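Local coordinates for coenzyme A transferase (Yersinia pestis, PDB 3QLI), which probably transfers coenzyme A from an acyl-CoA thioester to a carboxylate such as acetate, at residues His41-Pro52 / Ile139-Thr147. Sequence-based numbering, arbitrary orientation.
Sequences HLSMGMFAAEPP and IGIDTFMHT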
loop_
_atom_site.group_PDB
_atom_site.type_symbol
_atom_site.label_atom_id
_atom_site.label_comp_id
_atom_site.label_asym_id
_atom_site.label_seq_id
_atom_site.Cartn_x
_atom_site.Cartn_y
_atom_site.Cartn_z
ATOM N N HIS A 41 20.326 10.137 19.143
ATOM C CA HIS A 41 19.645 9.042 18.447
ATOM C C HIS A 41 20.675 8.008 17.994
ATOM O O HIS A 41 21.619 8.336 17.267
ATOM C CB HIS A 41 18.900 9.543 17.200
ATOM C CG HIS A 41 17.786 10.509 17.485
ATOM N ND1 HIS A 41 17.166 11.235 16.490
ATOM C CD2 HIS A 41 17.176 10.862 18.645
ATOM C CE1 HIS A 41 16.220 11.994 17.022
ATOM N NE2 HIS A 41 16.211 11.793 18.330
ATOM N N LEU A 42 20.487 6.764 18.416
ATOM C CA LEU A 42 21.355 5.680 17.986
ATOM C C LEU A 42 20.561 4.653 17.195
ATOM O O LEU A 42 19.388 4.416 17.473
ATOM C CB LEU A 42 22.007 5.016 19.200
ATOM C CG LEU A 42 22.980 3.868 18.887
ATOM C CD1 LEU A 42 24.277 4.018 19.630
ATOM C CD2 LEU A 42 22.338 2.550 19.219
ATOM N N SER A 43 21.203 4.036 16.206
ATOM C CA SER A 43 20.591 2.907 15.514
ATOM C C SER A 43 21.652 1.825 15.359
ATOM O O SER A 43 22.835 2.060 15.617
ATOM C CB SER A 43 20.031 3.332 14.149
ATOM O OG SER A 43 19.320 2.268 13.510
ATOM N N MET A 44 21.228 0.638 14.963
ATOM C CA MET A 44 22.138 -0.486 14.836
ATOM C C MET A 44 21.626 -1.402 13.736
ATOM O O MET A 44 20.507 -1.240 13.262
ATOM C CB MET A 44 22.201 -1.264 16.147
ATOM C CG MET A 44 20.822 -1.705 16.638
ATOM S SD MET A 44 20.912 -2.551 18.235
ATOM C CE MET A 44 19.169 -2.699 18.647
ATOM N N GLY A 45 22.455 -2.366 13.348
ATOM C CA GLY A 45 22.077 -3.326 12.337
ATOM C C GLY A 45 20.960 -4.236 12.800
ATOM O O GLY A 45 20.585 -4.250 13.977
ATOM N N MET A 46 20.428 -5.029 11.877
ATOM C CA MET A 46 19.331 -5.947 12.180
ATOM C C MET A 46 19.767 -7.357 12.573
ATOM O O MET A 46 20.662 -7.926 11.955
ATOM C CB MET A 46 18.397 -6.073 10.970
ATOM C CG MET A 46 17.823 -4.773 10.446
ATOM S SD MET A 46 16.869 -5.041 8.938
ATOM C CE MET A 46 15.477 -5.967 9.573
ATOM N N PHE A 47 19.136 -7.914 13.604
ATOM C CA PHE A 47 19.412 -9.295 14.006
ATOM C C PHE A 47 20.869 -9.603 14.346
ATOM O O PHE A 47 21.441 -9.044 15.276
ATOM C CB PHE A 47 18.868 -10.298 12.983
ATOM C CG PHE A 47 18.607 -11.660 13.559
ATOM C CD1 PHE A 47 17.724 -11.823 14.613
ATOM C CD2 PHE A 47 19.255 -12.775 13.060
ATOM C CE1 PHE A 47 17.486 -13.072 15.153
ATOM C CE2 PHE A 47 19.021 -14.027 13.594
ATOM C CZ PHE A 47 18.136 -14.176 14.642
ATOM N N ALA A 48 21.446 -10.516 13.570
ATOM C CA ALA A 48 22.817 -10.975 13.753
ATOM C C ALA A 48 23.772 -9.796 13.625
ATOM O O ALA A 48 24.892 -9.835 14.128
ATOM C CB ALA A 48 23.155 -12.050 12.734
ATOM N N ALA A 49 23.320 -8.765 12.922
ATOM C CA ALA A 49 24.072 -7.529 12.732
ATOM C C ALA A 49 24.303 -6.751 14.039
ATOM O O ALA A 49 25.264 -5.992 14.142
ATOM C CB ALA A 49 23.400 -6.647 11.692
ATOM N N GLU A 50 23.419 -6.915 15.024
ATOM C CA GLU A 50 23.571 -6.193 16.289
ATOM C C GLU A 50 24.934 -6.564 16.868
ATOM O O GLU A 50 25.303 -7.736 16.887
ATOM C CB GLU A 50 22.447 -6.567 17.262
ATOM C CG GLU A 50 21.039 -6.296 16.730
ATOM C CD GLU A 50 19.941 -6.760 17.675
ATOM O OE1 GLU A 50 20.218 -7.597 18.556
ATOM O OE2 GLU A 50 18.794 -6.290 17.530
ATOM N N PRO A 51 25.685 -5.569 17.335
ATOM C CA PRO A 51 27.054 -5.824 17.813
ATOM C C PRO A 51 27.148 -6.087 19.330
ATOM O O PRO A 51 26.994 -5.160 20.117
ATOM C CB PRO A 51 27.798 -4.540 17.415
ATOM C CG PRO A 51 26.746 -3.479 17.474
ATOM C CD PRO A 51 25.425 -4.133 17.131
ATOM N N PRO A 52 27.403 -7.345 19.730
ATOM C CA PRO A 52 27.306 -7.711 21.152
ATOM C C PRO A 52 28.278 -6.996 22.077
ATOM O O PRO A 52 27.881 -6.661 23.187
ATOM C CB PRO A 52 27.589 -9.225 21.158
ATOM C CG PRO A 52 28.285 -9.497 19.838
ATOM C CD PRO A 52 27.636 -8.527 18.879
ATOM N N ILE A 139 14.127 11.310 11.110
ATOM C CA ILE A 139 14.545 11.039 12.481
ATOM C C ILE A 139 15.942 11.570 12.753
ATOM O O ILE A 139 16.150 12.364 13.681
ATOM C CB ILE A 139 14.479 9.531 12.774
ATOM C CG1 ILE A 139 13.018 9.053 12.709
ATOM C CG2 ILE A 139 15.135 9.221 14.126
ATOM C CD1 ILE A 139 12.863 7.526 12.611
ATOM N N GLY A 140 16.902 11.128 11.949
ATOM C CA GLY A 140 18.273 11.575 12.096
ATOM C C GLY A 140 18.994 10.671 13.077
ATOM O O GLY A 140 18.515 10.434 14.180
ATOM N N ILE A 141 20.147 10.153 12.670
ATOM C CA ILE A 141 20.893 9.225 13.513
ATOM C C ILE A 141 22.260 9.802 13.849
ATOM O O ILE A 141 23.038 10.157 12.964
ATOM C CB ILE A 141 21.050 7.848 12.831
ATOM C CG1 ILE A 141 19.671 7.212 12.589
ATOM C CG2 ILE A 141 21.990 6.925 13.655
ATOM C CD1 ILE A 141 18.832 6.978 13.859
ATOM N N ASP A 142 22.546 9.922 15.137
ATOM C CA ASP A 142 23.831 10.466 15.565
ATOM C C ASP A 142 24.933 9.400 15.587
ATOM O O ASP A 142 26.075 9.664 15.209
ATOM C CB ASP A 142 23.666 11.147 16.927
ATOM C CG ASP A 142 22.609 12.236 16.885
ATOM O OD1 ASP A 142 22.902 13.293 16.299
ATOM O OD2 ASP A 142 21.488 12.036 17.411
ATOM N N THR A 143 24.580 8.197 16.021
ATOM C CA THR A 143 25.539 7.090 16.086
ATOM C C THR A 143 24.916 5.835 15.511
ATOM O O THR A 143 23.773 5.492 15.843
ATOM C CB THR A 143 25.968 6.771 17.541
ATOM O OG1 THR A 143 26.519 7.944 18.152
ATOM C CG2 THR A 143 27.033 5.666 17.543
ATOM N N PHE A 144 25.662 5.167 14.633
ATOM C CA PHE A 144 25.250 3.878 14.098
ATOM C C PHE A 144 26.309 2.818 14.429
ATOM O O PHE A 144 27.507 3.080 14.289
ATOM C CB PHE A 144 25.038 3.965 12.581
ATOM C CG PHE A 144 24.371 2.750 12.005
ATOM C CD1 PHE A 144 23.050 2.457 12.326
ATOM C CD2 PHE A 144 25.063 1.892 11.157
ATOM C CE1 PHE A 144 22.426 1.336 11.812
ATOM C CE2 PHE A 144 24.438 0.747 10.643
ATOM C CZ PHE A 144 23.129 0.472 10.965
ATOM N N MET A 145 25.864 1.647 14.896
ATOM C CA MET A 145 26.773 0.551 15.252
ATOM C C MET A 145 26.347 -0.724 14.522
ATOM O O MET A 145 25.160 -1.051 14.478
ATOM C CB MET A 145 26.779 0.329 16.783
ATOM C CG MET A 145 26.866 1.651 17.570
ATOM S SD MET A 145 27.479 1.486 19.274
ATOM C CE MET A 145 26.169 0.472 19.946
ATOM N N HIS A 146 27.313 -1.450 13.963
ATOM C CA HIS A 146 27.016 -2.629 13.135
ATOM C C HIS A 146 28.237 -3.564 13.193
ATOM O O HIS A 146 29.384 -3.096 13.153
ATOM C CB HIS A 146 26.752 -2.159 11.693
ATOM C CG HIS A 146 25.998 -3.132 10.823
ATOM N ND1 HIS A 146 26.564 -4.284 10.308
ATOM C CD2 HIS A 146 24.751 -3.065 10.298
ATOM C CE1 HIS A 146 25.678 -4.904 9.541
ATOM N NE2 HIS A 146 24.568 -4.187 9.520
ATOM N N THR A 147 27.994 -4.867 13.307
ATOM C CA THR A 147 29.057 -5.882 13.180
ATOM C C THR A 147 29.477 -6.017 11.708
ATOM O O THR A 147 28.623 -6.013 10.811
ATOM C CB THR A 147 28.552 -7.244 13.703
ATOM O OG1 THR A 147 28.142 -7.102 15.076
ATOM C CG2 THR A 147 29.615 -8.355 13.567
HETATM O O HOH W 1 21.746 -5.242 9.478
#
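His-41 and Asp-142 clasp each other at the N-terminal end of two parallel strands, 41-44 and 143-147, the central neighbours of the N-terminal domain's parallel sheet. Asp-142 OD2 takes His-41 N through its anti lone pair (2.8 Å), while OD1 is bridged to Arg-174; His-41 O accepts both Asp-142 N and Thr-143 N. Backbone bonds continue from Ser-43 N to Thr-143 O, Met-145 N to Ser-43 O and Gly-45 N to Met-145 O. The His-41 ring, CG beside its backbone N (chi1 -63°), puts ND1 2.8 Å from Gly-140 O, which lies in the ring plane; a weak bond reaches Ile-139 O. At the other end Ala-49 O accepts Thr-147 N and, from above the carbonyl plane, Thr-147 OG1. Packing splits by face: Leu-42 CD1 lies 4.0 Å from Met-145 CE, whereas Ser-43 CB, its OG bonded to Tyr-73 O, meets the Phe-144 ring edge. Ala-49 CB sits over one His-146 face, 3.8 Å from the ring centroid. His-146 ND1 on Thr-147 O and NE2 on a water shared with Met-46 N limit the ring's rotation and probably help tie the 45-49 turn to strand 143-147; the Glu-50 side chain, just beyond, lies about 6 Å from that of CoA-binding Glu-76.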